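Local coordinates for glycosyl hydrolase family 2, TIM barrel domain protein (PDB 6DXU), which is a beta-glucuronidase of glycoside hydrolase family 2 from a human gut bacterium, and so probably hydrolyses beta-linked glucuronic acid conjugates, at residues D[38-43]-D[63-68]; D[90-95]-D[165-170]; D[45-50]-D[123-128]; D[71-76]-D[189-194]; D[116-121]-D[130-135]. All coordinates share one frame; numbering follows the deposited sequence.

Contact 1. Residues D[38-43]-D[63-68]; sequences EYLKGD and PIWQPV
Y39 and Q66 form a hydrogen-bonded antiparallel pair at the edge of the six-stranded sheet in the sugar-binding domain of this family 2 hydrolase, where the short strand 66-68 runs alongside strand 37-41. Two backbone bonds make the pair: Y39 N reaches Q66 O at 2.8 Å with a bend at the hydrogen (148°), while the return bond from Q66 N to Y39 O is nearly straight. E38 and P67 follow as a non-hydrogen-bonded pair, and E38 CA adds a C-H...O contact to Q66 O.

The apolar contacts divide between the two faces of the sheet. On one, W65 lays its indole across L40, whose CB stands over the centre of the six-membered ring, 3.6 Å from the centroid and only 10° off the normal. E38 O lies at the edge of the same indole, near CE3, and K94 of the adjoining strand makes a cation-pi contact with it. With CG anti to the backbone N (chi1 179°), L40 sends CD1 and CD2 past the indole, and both of them touch P63 CG. I64 N beyond is bonded to N85 of the second subunit, which places this edge at a subunit interface.

On the other face Y39 CB rests against V68 CG1 at 3.8 Å, and the extended Q66 chain brings OE1 into the plane of the Y39 ring, 3.8 Å from CD2.

Contact 2. Residues D[90-95]-D[165-170]; sequences PGWYKT and SIRCDN
The central strands 90-97 and 162-169 of the six-stranded antiparallel sheet in the sugar-binding domain meet here, in a ladder of five paired residues from P90-D169 to K94-S165. G91 with C168 and Y93 with I166 are the hydrogen-bonded pairs, each closed by two N-H...O bonds; the shortest runs 2.7 Å from G91 N to C168 O. Between these rungs, W92 CA and R167 CA add C-H...O contacts to I166 O and G91 O.

One face carries W92 and R167. The arginine leaves its strand with CG anti to the backbone N (chi1 -179°) and stays extended to NE, laying its aliphatic part over the indole: CB stands 3.6 Å from the centroid of the six-membered ring, and CG and CD continue across it. The guanidinium is turned 81° from the indole plane, and P90 CB sits over one of its faces, 3.5 Å from R167 NH2. On the opposite face, Y93 CE2 approaches C168 SG obliquely at 4.1 Å.

R167 NH1 pairs with D169 OD2 at 3.3 Å, meeting it from above the carboxylate plane, while NH2 holds D43, which also accepts the bond from W92 NE1. An arginine with two carboxylates beside it, packed on proline and tryptophan, probably stays charged, and its hold on D43 ties the loop after strand 37-41 to the middle of the sheet.

Contact 3. Residues D[45-50]-D[123-128]; sequences GGIWEA and VYTTHV
This is a small apolar contact without direct hydrogen bonds, in which the turn into the short helix 48-51 packs against the type II' beta turn V123-T126 that joins strands 118-123 and 126-132 of the sugar-binding domain's beta-hairpin. I47 and W48 supply one side, Y124 and T125 the other.

I47 points at the turn backbone. Its CG1, anti to the backbone N (chi1 -175°), comes to 3.4 Å from Y124 O, and its CG2 lies against T125, 3.9 Å from the carbonyl O and a little farther from CB. CD1 also remains near Y124 O and reaches on towards S165 and W92 of the sheet. An alanine here would lose the branches that cover the Y124-T125 peptide and would probably leave a gap between the helix turn and the hairpin end.

W48 lies alongside Y124 and T125, with all three side chains pointing the same way. T125 CG2 meets the indole at its edge, 3.9 Å from CE3, while also lying over one face of the Y124 ring, towards its rim. The pyrrole edge of W48 faces the second subunit: NE1 is bonded to N435 of that subunit, and F437 of that subunit packs against W48. On the rim turned to the hairpin, the Y124 hydroxyl lies in the indole plane, its OH 3.4 Å from W48 CZ3.

Contact 4. Residues D[71-76]-D[189-194]; sequences PHCFNA and GLYRYL
G189 opens a buried meeting of two loops in the sugar-binding domain, one leading to strand 90-97 and the other to strand 194-199, which run almost antiparallel without forming a regular sheet. The F74 ring covers the glycine: G189 CA is 3.5 Å from F74 CE1 in a CH-pi contact, with G189 N above the centre of the same face. A side chain at this glycine would point at H72 O and the phenyl ring, with little space for it.

L190 follows as the centre of an inverse gamma turn, which presents its carbonyl to the other loop. H72 N donates to L190 O at 2.9 Å in a nearly straight bond (170°), although the donor stands well above the carbonyl plane. The H72 imidazole turns from this loop, its ND1 bonded to the Y93 hydroxyl.

At Y191, CB lies near H72 O (3.6 Å) and beside C73 CB, while the hydroxyl reaches G134. The carbonyl of Y191 meets P71 CB at 3.5 Å. R192 turns from the contact to E334 and Q369. Last comes Y193, lying side by side with the proline, its CE1 3.7 Å from P71 CD.

Contact 5. Residues D[116-121]-D[130-135]; sequences GQKTDV and SHVGGY
T119 and H131 are joined by two backbone bonds, T119 N to H131 O and H131 N to T119 O, both 2.9 Å with each donor in the plane of the carbonyl it meets. A third, from G133 N to Q117 O at 2.8 Å, lies past the last bridged pair, K118 with V132. K118 CA and S130 CA add C-H...O contacts to H131 O and T119 O.

The Q117 amide is shared among several partners. The chain bends at chi2 (-70°), swinging the amide across G134 to Y135. NE2 gives only a weak bond to the Y135 hydroxyl, at 3.4 Å and bent, and has a second acceptor in Y187 O. OE1 takes a bond from a water at 2.7 Å, and that water accepts from G134 N at 3.0 Å, bridging side chain and backbone. A leucine in its place is likely to leave the bridging water and Y187 O without their amide partner.

Charged and polar ends find mates nearby: K118 NZ pairs with D173, a ligand of a bound sodium ion, D120 OD1 accepts from H127, and H131 NE2 is bonded to D136. K118 CG meanwhile lies along V132 CG2 at 3.9 Å. Two adjacent antiparallel strands joined by a tight turn make this a beta-hairpin, continued by the G133-G134 loop, at the sheet margin of the sugar-binding domain.

Contacts 1, 2 and 5 belong to one antiparallel sheet: contact 2 lies at its middle, whereas contacts 1 and 5 include its outermost strands. Contact 3 packs on the turn of the hairpin that contact 5 zips together, and contact 4 joins loops outside the sheet. Contacts 2 and 4 are buried; contacts 1, 3 and 5 are partly buried, and 1 and 3 alone touch the second subunit. A backbone ladder runs through contacts 2 and 5; contact 1 has one bonded pair and leans more on side-chain packing, while contact 4 has a single backbone bond and contact 3 none. Side-chain bonds tie contact 2 to contacts 1 and 4, and contact 4 to contact 5.

Contact 1. Residues D[38-43]-D[63-68]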
# COMPACT_ATOMS: atom_id res chain seq x y z
N GLU D 38 -3.97 16.02 29.41
CA GLU D 38 -2.52 16.11 29.45
C GLU D 38 -1.97 16.20 28.03
O GLU D 38 -2.52 15.62 27.09
CB GLU D 38 -1.91 14.93 30.16
CG GLU D 38 -2.30 14.86 31.63
CD GLU D 38 -1.85 13.56 32.25
OE1 GLU D 38 -0.80 13.56 32.93
OE2 GLU D 38 -2.52 12.52 32.03
N TYR D 39 -0.85 16.90 27.90
CA TYR D 39 -0.26 17.22 26.61
C TYR D 39 1.19 16.74 26.59
O TYR D 39 1.93 16.95 27.55
CB TYR D 39 -0.30 18.72 26.35
CG TYR D 39 0.65 19.22 25.28
CD1 TYR D 39 0.51 18.80 23.97
CD2 TYR D 39 1.67 20.11 25.58
CE1 TYR D 39 1.37 19.25 22.98
CE2 TYR D 39 2.53 20.57 24.59
CZ TYR D 39 2.37 20.13 23.29
OH TYR D 39 3.21 20.55 22.29
N LEU D 40 1.60 16.12 25.48
CA LEU D 40 2.99 15.73 25.27
C LEU D 40 3.48 16.33 23.96
O LEU D 40 2.93 16.03 22.89
CB LEU D 40 3.15 14.21 25.23
CG LEU D 40 4.59 13.75 24.99
CD1 LEU D 40 5.44 14.04 26.24
CD2 LEU D 40 4.64 12.29 24.66
N LYS D 41 4.50 17.19 24.03
CA LYS D 41 5.16 17.66 22.83
C LYS D 41 6.01 16.53 22.26
O LYS D 41 6.86 15.97 22.95
CB LYS D 41 6.03 18.88 23.15
CG LYS D 41 6.86 19.41 21.98
CD LYS D 41 7.89 20.45 22.46
CE LYS D 41 8.93 20.85 21.39
NZ LYS D 41 9.90 19.75 21.04
N GLY D 42 5.74 16.15 21.02
CA GLY D 42 6.49 15.08 20.39
C GLY D 42 5.65 13.82 20.24
O GLY D 42 4.53 13.72 20.74
N ASP D 43 6.22 12.85 19.55
CA ASP D 43 5.45 11.67 19.18
C ASP D 43 5.60 10.56 20.21
O ASP D 43 6.55 10.51 20.98
CB ASP D 43 5.89 11.18 17.81
CG ASP D 43 4.74 10.70 16.95
OD1 ASP D 43 3.58 10.62 17.43
OD2 ASP D 43 4.99 10.37 15.77
N PRO D 63 7.93 9.64 28.86
CA PRO D 63 8.10 11.07 29.13
C PRO D 63 7.00 11.62 30.03
O PRO D 63 5.94 11.01 30.17
CB PRO D 63 8.04 11.71 27.74
CG PRO D 63 7.24 10.77 26.93
CD PRO D 63 7.57 9.39 27.45
N ILE D 64 7.28 12.75 30.67
CA ILE D 64 6.34 13.39 31.58
C ILE D 64 5.41 14.29 30.77
O ILE D 64 5.88 15.15 30.01
CB ILE D 64 7.09 14.19 32.66
CG1 ILE D 64 7.98 13.23 33.48
CG2 ILE D 64 6.10 14.96 33.56
CD1 ILE D 64 9.12 13.91 34.21
N TRP D 65 4.11 14.10 30.93
CA TRP D 65 3.13 14.91 30.23
C TRP D 65 2.82 16.17 31.03
O TRP D 65 3.08 16.25 32.23
CB TRP D 65 1.84 14.10 30.00
CG TRP D 65 1.99 12.91 29.08
CD1 TRP D 65 2.86 11.86 29.21
CD2 TRP D 65 1.21 12.64 27.90
NE1 TRP D 65 2.68 10.96 28.18
CE2 TRP D 65 1.67 11.42 27.36
CE3 TRP D 65 0.18 13.32 27.24
CZ2 TRP D 65 1.13 10.85 26.21
CZ3 TRP D 65 -0.37 12.75 26.08
CH2 TRP D 65 0.12 11.53 25.58
N GLN D 66 2.27 17.17 30.37
CA GLN D 66 1.93 18.44 31.02
C GLN D 66 0.43 18.57 31.18
O GLN D 66 -0.30 18.52 30.16
CB GLN D 66 2.47 19.61 30.21
CG GLN D 66 1.88 20.94 30.55
CD GLN D 66 2.56 22.05 29.79
OE1 GLN D 66 3.08 21.81 28.69
NE2 GLN D 66 2.39 23.29 30.25
N PRO D 67 -0.10 18.77 32.36
CA PRO D 67 -1.54 19.01 32.48
C PRO D 67 -1.91 20.31 31.78
O PRO D 67 -1.22 21.32 31.92
CB PRO D 67 -1.79 19.09 33.98
CG PRO D 67 -0.42 19.27 34.57
CD PRO D 67 0.58 18.70 33.67
N VAL D 68 -3.00 20.27 30.99
CA VAL D 68 -3.47 21.44 30.25
C VAL D 68 -4.99 21.51 30.33
O VAL D 68 -5.68 20.52 30.60
CB VAL D 68 -3.02 21.42 28.77
CG1 VAL D 68 -1.50 21.48 28.66
CG2 VAL D 68 -3.57 20.20 28.02

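Contact 2. Residues D[90-95]-D[165-170]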
# COMPACT_ATOMS: atom_id res chain seq x y z
N PRO D 90 4.64 16.68 15.65
CA PRO D 90 3.54 15.99 16.32
C PRO D 90 3.48 16.28 17.81
O PRO D 90 4.46 16.64 18.46
CB PRO D 90 3.84 14.51 16.05
CG PRO D 90 5.33 14.46 15.90
CD PRO D 90 5.72 15.77 15.24
N GLY D 91 2.28 16.11 18.36
CA GLY D 91 2.08 16.20 19.79
C GLY D 91 0.83 15.43 20.13
O GLY D 91 -0.03 15.21 19.27
N TRP D 92 0.73 15.02 21.38
CA TRP D 92 -0.35 14.15 21.80
C TRP D 92 -1.15 14.77 22.94
O TRP D 92 -0.60 15.49 23.78
CB TRP D 92 0.18 12.81 22.25
CG TRP D 92 0.56 11.89 21.12
CD1 TRP D 92 1.73 11.90 20.40
CD2 TRP D 92 -0.22 10.80 20.61
NE1 TRP D 92 1.73 10.87 19.47
CE2 TRP D 92 0.54 10.18 19.59
CE3 TRP D 92 -1.48 10.28 20.93
CZ2 TRP D 92 0.07 9.09 18.88
CZ3 TRP D 92 -1.94 9.18 20.22
CH2 TRP D 92 -1.17 8.60 19.20
N TYR D 93 -2.45 14.45 22.99
CA TYR D 93 -3.31 14.79 24.11
C TYR D 93 -3.96 13.52 24.63
O TYR D 93 -4.30 12.64 23.84
CB TYR D 93 -4.43 15.78 23.70
CG TYR D 93 -3.94 17.11 23.18
CD1 TYR D 93 -3.77 18.19 24.03
CD2 TYR D 93 -3.67 17.28 21.83
CE1 TYR D 93 -3.33 19.42 23.56
CE2 TYR D 93 -3.24 18.50 21.34
CZ TYR D 93 -3.07 19.57 22.21
OH TYR D 93 -2.64 20.79 21.75
N LYS D 94 -4.17 13.42 25.93
CA LYS D 94 -4.93 12.29 26.44
C LYS D 94 -5.83 12.73 27.58
O LYS D 94 -5.49 13.64 28.34
CB LYS D 94 -4.03 11.14 26.92
CG LYS D 94 -3.17 11.46 28.12
CD LYS D 94 -2.22 10.30 28.45
CE LYS D 94 -1.40 10.64 29.69
NZ LYS D 94 -0.45 9.54 30.06
N THR D 95 -6.99 12.07 27.68
CA THR D 95 -7.92 12.27 28.78
C THR D 95 -8.60 10.94 29.06
O THR D 95 -8.50 9.99 28.27
CB THR D 95 -8.95 13.38 28.47
OG1 THR D 95 -9.62 13.79 29.68
CG2 THR D 95 -9.99 12.90 27.46
N SER D 165 -7.23 9.41 23.19
CA SER D 165 -5.89 9.91 22.90
C SER D 165 -5.95 10.52 21.51
O SER D 165 -6.50 9.91 20.59
CB SER D 165 -4.83 8.79 22.95
OG SER D 165 -4.98 8.04 24.16
N ILE D 166 -5.38 11.71 21.35
CA ILE D 166 -5.48 12.46 20.11
C ILE D 166 -4.08 12.92 19.74
O ILE D 166 -3.38 13.51 20.57
CB ILE D 166 -6.44 13.66 20.23
CG1 ILE D 166 -7.86 13.18 20.54
CG2 ILE D 166 -6.39 14.49 18.95
CD1 ILE D 166 -8.87 14.31 20.96
N ARG D 167 -3.67 12.63 18.52
CA ARG D 167 -2.39 13.09 18.00
C ARG D 167 -2.68 14.25 17.06
O ARG D 167 -3.50 14.12 16.15
CB ARG D 167 -1.67 11.95 17.27
CG ARG D 167 -0.29 12.31 16.70
CD ARG D 167 0.20 11.13 15.81
NE ARG D 167 1.60 11.21 15.41
CZ ARG D 167 2.04 11.77 14.29
NH1 ARG D 167 1.19 12.35 13.46
NH2 ARG D 167 3.34 11.74 13.98
N CYS D 168 -2.03 15.39 17.29
CA CYS D 168 -2.08 16.51 16.36
C CYS D 168 -0.69 16.75 15.81
O CYS D 168 0.31 16.56 16.50
CB CYS D 168 -2.60 17.81 17.03
SG CYS D 168 -4.33 17.74 17.50
N ASP D 169 -0.63 17.18 14.55
CA ASP D 169 0.65 17.27 13.87
C ASP D 169 0.64 18.51 12.98
O ASP D 169 -0.17 18.60 12.06
CB ASP D 169 0.88 15.98 13.05
CG ASP D 169 2.28 15.87 12.44
OD1 ASP D 169 3.08 16.80 12.57
OD2 ASP D 169 2.58 14.82 11.83
N ASN D 170 1.50 19.47 13.28
CA ASN D 170 1.69 20.60 12.38
C ASN D 170 3.08 20.59 11.76
O ASN D 170 3.67 21.64 11.53
CB ASN D 170 1.40 21.93 13.09
CG ASN D 170 2.44 22.29 14.15
OD1 ASN D 170 2.99 21.42 14.81
ND2 ASN D 170 2.67 23.60 14.34
O HOH W 1 -6.13 8.32 27.20

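Contact 3. Residues D[45-50]-D[123-128]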
# COMPACT_ATOMS: atom_id res chain seq x y z
N GLY D 45 5.65 6.21 20.52
CA GLY D 45 6.07 5.10 19.67
C GLY D 45 4.95 4.24 19.12
O GLY D 45 5.19 3.33 18.32
N GLY D 46 3.72 4.51 19.53
CA GLY D 46 2.54 3.76 19.17
C GLY D 46 1.45 4.04 20.18
O GLY D 46 1.72 4.50 21.29
N ILE D 47 0.20 3.77 19.79
CA ILE D 47 -0.93 4.11 20.66
C ILE D 47 -0.83 3.41 22.01
O ILE D 47 -1.29 3.93 23.03
CB ILE D 47 -2.28 3.80 19.96
CG1 ILE D 47 -3.48 4.26 20.80
CG2 ILE D 47 -2.39 2.32 19.66
CD1 ILE D 47 -3.45 5.74 21.19
N TRP D 48 -0.19 2.24 22.06
CA TRP D 48 -0.06 1.53 23.33
C TRP D 48 0.61 2.39 24.41
O TRP D 48 0.30 2.25 25.60
CB TRP D 48 0.70 0.22 23.13
CG TRP D 48 0.77 -0.60 24.39
CD1 TRP D 48 1.90 -1.00 25.06
CD2 TRP D 48 -0.33 -1.16 25.11
NE1 TRP D 48 1.56 -1.75 26.16
CE2 TRP D 48 0.20 -1.85 26.23
CE3 TRP D 48 -1.73 -1.11 24.95
CZ2 TRP D 48 -0.61 -2.51 27.16
CZ3 TRP D 48 -2.53 -1.76 25.87
CH2 TRP D 48 -1.97 -2.44 26.97
N GLU D 49 1.55 3.26 24.03
CA GLU D 49 2.23 4.07 25.03
C GLU D 49 1.27 5.04 25.71
O GLU D 49 1.53 5.46 26.84
CB GLU D 49 3.40 4.84 24.41
CG GLU D 49 4.57 3.93 23.96
CD GLU D 49 5.87 4.70 23.72
OE1 GLU D 49 5.81 5.87 23.31
OE2 GLU D 49 6.96 4.10 23.90
N ALA D 50 0.18 5.41 25.05
CA ALA D 50 -0.76 6.34 25.67
C ALA D 50 -1.66 5.67 26.71
O ALA D 50 -2.16 6.38 27.60
CB ALA D 50 -1.64 7.00 24.59
N VAL D 123 -9.63 5.70 20.42
CA VAL D 123 -10.39 5.24 21.57
C VAL D 123 -9.72 3.95 22.03
O VAL D 123 -9.71 2.95 21.30
CB VAL D 123 -11.87 5.01 21.22
CG1 VAL D 123 -12.58 4.29 22.36
CG2 VAL D 123 -12.55 6.35 20.88
N TYR D 124 -9.14 3.97 23.24
CA TYR D 124 -8.21 2.92 23.68
C TYR D 124 -7.16 2.74 22.58
O TYR D 124 -6.50 3.71 22.21
CB TYR D 124 -8.96 1.62 24.01
CG TYR D 124 -8.13 0.61 24.77
CD1 TYR D 124 -7.38 0.97 25.89
CD2 TYR D 124 -8.06 -0.71 24.34
CE1 TYR D 124 -6.60 0.02 26.57
CE2 TYR D 124 -7.29 -1.65 25.00
CZ TYR D 124 -6.57 -1.29 26.11
OH TYR D 124 -5.81 -2.25 26.75
N THR D 125 -7.02 1.54 22.01
CA THR D 125 -6.02 1.30 20.98
C THR D 125 -6.58 1.38 19.56
O THR D 125 -5.87 1.05 18.61
CB THR D 125 -5.35 -0.06 21.18
OG1 THR D 125 -6.35 -1.08 21.19
CG2 THR D 125 -4.57 -0.08 22.50
N THR D 126 -7.84 1.77 19.40
CA THR D 126 -8.50 1.74 18.10
C THR D 126 -8.46 3.12 17.46
O THR D 126 -8.92 4.10 18.05
CB THR D 126 -9.94 1.23 18.24
OG1 THR D 126 -9.90 -0.14 18.66
CG2 THR D 126 -10.69 1.32 16.91
N HIS D 127 -7.91 3.19 16.26
CA HIS D 127 -7.94 4.41 15.47
C HIS D 127 -9.36 4.63 14.93
O HIS D 127 -9.87 3.80 14.18
CB HIS D 127 -6.89 4.30 14.37
CG HIS D 127 -6.73 5.53 13.53
ND1 HIS D 127 -7.24 5.63 12.25
CD2 HIS D 127 -6.15 6.72 13.80
CE1 HIS D 127 -6.95 6.82 11.76
NE2 HIS D 127 -6.29 7.50 12.68
N VAL D 128 -10.00 5.73 15.33
CA VAL D 128 -11.40 5.97 14.98
C VAL D 128 -11.60 7.11 14.01
O VAL D 128 -12.71 7.28 13.49
CB VAL D 128 -12.29 6.21 16.22
CG1 VAL D 128 -12.34 4.96 17.09
CG2 VAL D 128 -11.83 7.47 17.03

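Contact 4. Residues D[71-76]-D[189-194]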
# COMPACT_ATOMS: atom_id res chain seq x y z
N PRO D 71 -9.19 24.99 25.20
CA PRO D 71 -8.34 24.80 24.02
C PRO D 71 -6.87 25.07 24.31
O PRO D 71 -6.53 25.81 25.24
CB PRO D 71 -8.90 25.79 23.01
CG PRO D 71 -9.47 26.89 23.85
CD PRO D 71 -10.03 26.20 25.09
N HIS D 72 -6.01 24.46 23.51
CA HIS D 72 -4.58 24.46 23.74
C HIS D 72 -3.87 24.51 22.40
O HIS D 72 -4.29 23.85 21.44
CB HIS D 72 -4.14 23.21 24.50
CG HIS D 72 -2.66 23.07 24.64
ND1 HIS D 72 -1.88 22.34 23.76
CD2 HIS D 72 -1.80 23.58 25.56
CE1 HIS D 72 -0.62 22.39 24.15
NE2 HIS D 72 -0.54 23.15 25.24
N CYS D 73 -2.75 25.24 22.36
CA CYS D 73 -1.93 25.34 21.16
C CYS D 73 -0.49 24.99 21.51
O CYS D 73 0.04 25.45 22.54
CB CYS D 73 -2.03 26.75 20.56
SG CYS D 73 -1.03 26.96 19.08
N PHE D 74 0.15 24.16 20.66
CA PHE D 74 1.55 23.79 20.86
C PHE D 74 2.43 25.01 21.06
O PHE D 74 3.47 24.93 21.72
CB PHE D 74 2.13 23.03 19.65
CG PHE D 74 1.51 21.69 19.35
CD1 PHE D 74 0.59 21.10 20.19
CD2 PHE D 74 1.91 21.00 18.20
CE1 PHE D 74 0.06 19.85 19.88
CE2 PHE D 74 1.39 19.75 17.90
CZ PHE D 74 0.46 19.18 18.74
N ASN D 75 2.06 26.13 20.44
CA ASN D 75 2.95 27.25 20.19
C ASN D 75 2.58 28.48 21.01
O ASN D 75 2.92 29.60 20.62
CB ASN D 75 2.91 27.59 18.70
CG ASN D 75 3.14 26.36 17.85
OD1 ASN D 75 2.22 25.85 17.20
ND2 ASN D 75 4.37 25.87 17.85
N ALA D 76 1.88 28.27 22.13
CA ALA D 76 1.43 29.40 22.95
C ALA D 76 2.59 30.30 23.33
O ALA D 76 2.42 31.53 23.43
CB ALA D 76 0.73 28.88 24.21
N GLY D 189 -2.23 21.74 17.40
CA GLY D 189 -2.89 21.31 18.63
C GLY D 189 -4.40 21.47 18.59
O GLY D 189 -5.00 21.86 17.58
N LEU D 190 -5.01 21.16 19.73
CA LEU D 190 -6.46 21.21 19.91
C LEU D 190 -6.86 22.64 20.27
O LEU D 190 -7.32 22.95 21.38
CB LEU D 190 -6.91 20.21 20.97
CG LEU D 190 -6.80 18.72 20.57
CD1 LEU D 190 -7.12 17.77 21.74
CD2 LEU D 190 -7.69 18.41 19.37
N TYR D 191 -6.65 23.54 19.31
CA TYR D 191 -6.71 24.97 19.60
C TYR D 191 -8.09 25.59 19.42
O TYR D 191 -8.26 26.78 19.71
CB TYR D 191 -5.67 25.74 18.77
CG TYR D 191 -5.58 25.42 17.29
CD1 TYR D 191 -4.34 25.19 16.68
CD2 TYR D 191 -6.70 25.44 16.47
CE1 TYR D 191 -4.24 24.96 15.30
CE2 TYR D 191 -6.62 25.19 15.11
CZ TYR D 191 -5.39 24.96 14.52
OH TYR D 191 -5.31 24.72 13.16
N ARG D 192 -9.09 24.82 18.99
CA ARG D 192 -10.48 25.23 19.10
C ARG D 192 -11.20 24.15 19.90
O ARG D 192 -10.72 23.03 20.02
CB ARG D 192 -11.17 25.38 17.73
CG ARG D 192 -10.58 26.47 16.84
CD ARG D 192 -11.48 26.67 15.63
NE ARG D 192 -10.81 27.43 14.58
CZ ARG D 192 -11.03 27.27 13.29
NH1 ARG D 192 -11.92 26.37 12.88
NH2 ARG D 192 -10.37 28.01 12.41
N TYR D 193 -12.35 24.52 20.45
CA TYR D 193 -13.08 23.63 21.35
C TYR D 193 -13.30 22.26 20.73
O TYR D 193 -13.66 22.13 19.55
CB TYR D 193 -14.44 24.21 21.71
CG TYR D 193 -14.36 25.41 22.61
CD1 TYR D 193 -13.79 25.32 23.88
CD2 TYR D 193 -14.83 26.64 22.18
CE1 TYR D 193 -13.70 26.44 24.70
CE2 TYR D 193 -14.76 27.77 23.02
CZ TYR D 193 -14.20 27.65 24.26
OH TYR D 193 -14.11 28.76 25.09
N LEU D 194 -13.15 21.25 21.56
CA LEU D 194 -13.51 19.88 21.24
C LEU D 194 -14.74 19.56 22.06
O LEU D 194 -14.70 19.66 23.29
CB LEU D 194 -12.35 18.92 21.56
CG LEU D 194 -12.67 17.42 21.56
CD1 LEU D 194 -13.25 16.99 20.20
CD2 LEU D 194 -11.42 16.60 21.89

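Contact 5. Residues D[116-121]-D[130-135]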
# COMPACT_ATOMS: atom_id res chain seq x y z
N GLY D 116 -5.10 21.63 14.53
CA GLY D 116 -4.01 21.82 13.57
C GLY D 116 -2.91 20.77 13.70
O GLY D 116 -2.47 20.47 14.81
N GLN D 117 -2.46 20.24 12.56
CA GLN D 117 -3.03 20.40 11.22
C GLN D 117 -3.58 19.05 10.72
O GLN D 117 -4.61 18.98 10.06
CB GLN D 117 -1.98 20.93 10.25
CG GLN D 117 -1.45 22.35 10.59
CD GLN D 117 -2.51 23.42 10.36
OE1 GLN D 117 -3.24 23.38 9.37
NE2 GLN D 117 -2.58 24.38 11.27
N LYS D 118 -2.83 17.99 11.03
CA LYS D 118 -3.25 16.62 10.79
C LYS D 118 -3.56 16.00 12.14
O LYS D 118 -2.72 16.04 13.05
CB LYS D 118 -2.17 15.83 10.07
CG LYS D 118 -1.70 16.43 8.74
CD LYS D 118 -0.86 15.41 7.95
CE LYS D 118 -0.30 16.04 6.67
NZ LYS D 118 0.93 16.87 6.93
N THR D 119 -4.75 15.43 12.29
CA THR D 119 -5.18 14.92 13.58
C THR D 119 -5.59 13.46 13.43
O THR D 119 -6.21 13.08 12.43
CB THR D 119 -6.36 15.76 14.14
OG1 THR D 119 -5.96 17.14 14.23
CG2 THR D 119 -6.79 15.27 15.52
N ASP D 120 -5.22 12.63 14.41
CA ASP D 120 -5.64 11.24 14.46
C ASP D 120 -6.20 10.97 15.85
O ASP D 120 -5.62 11.40 16.86
CB ASP D 120 -4.48 10.28 14.13
CG ASP D 120 -4.08 10.36 12.67
OD1 ASP D 120 -4.75 9.71 11.84
OD2 ASP D 120 -3.15 11.11 12.35
N VAL D 121 -7.32 10.25 15.91
CA VAL D 121 -8.10 10.10 17.13
C VAL D 121 -8.16 8.63 17.49
O VAL D 121 -8.49 7.80 16.63
CB VAL D 121 -9.51 10.67 16.93
CG1 VAL D 121 -10.32 10.60 18.22
CG2 VAL D 121 -9.41 12.08 16.42
N SER D 130 -9.50 10.47 11.45
CA SER D 130 -8.35 11.28 11.06
C SER D 130 -8.85 12.44 10.23
O SER D 130 -9.92 12.37 9.60
CB SER D 130 -7.33 10.48 10.27
OG SER D 130 -7.86 10.13 9.01
N HIS D 131 -8.05 13.50 10.20
CA HIS D 131 -8.44 14.71 9.49
C HIS D 131 -7.18 15.45 9.08
O HIS D 131 -6.21 15.50 9.84
CB HIS D 131 -9.31 15.61 10.38
CG HIS D 131 -9.83 16.81 9.66
ND1 HIS D 131 -10.90 16.74 8.79
CD2 HIS D 131 -9.40 18.09 9.63
CE1 HIS D 131 -11.12 17.94 8.28
NE2 HIS D 131 -10.22 18.78 8.77
N VAL D 132 -7.19 16.03 7.89
CA VAL D 132 -6.10 16.89 7.43
C VAL D 132 -6.71 18.23 7.06
O VAL D 132 -7.50 18.32 6.12
CB VAL D 132 -5.35 16.30 6.23
CG1 VAL D 132 -4.34 17.33 5.69
CG2 VAL D 132 -4.64 14.99 6.63
N GLY D 133 -6.32 19.28 7.80
CA GLY D 133 -6.88 20.60 7.61
C GLY D 133 -7.06 21.25 8.96
O GLY D 133 -7.74 20.70 9.83
N GLY D 134 -6.44 22.40 9.17
CA GLY D 134 -6.44 22.98 10.49
C GLY D 134 -7.59 23.90 10.82
O GLY D 134 -7.65 24.40 11.95
N TYR D 135 -8.51 24.14 9.89
CA TYR D 135 -9.44 25.26 10.02
C TYR D 135 -10.89 24.91 9.76
O TYR D 135 -11.76 25.74 10.06
CB TYR D 135 -9.00 26.40 9.09
CG TYR D 135 -7.53 26.70 9.32
CD1 TYR D 135 -7.12 27.48 10.39
CD2 TYR D 135 -6.56 26.11 8.52
CE1 TYR D 135 -5.76 27.72 10.63
CE2 TYR D 135 -5.20 26.34 8.75
CZ TYR D 135 -4.81 27.14 9.80
OH TYR D 135 -3.47 27.37 10.01
O HOH W 2 -4.54 23.29 6.97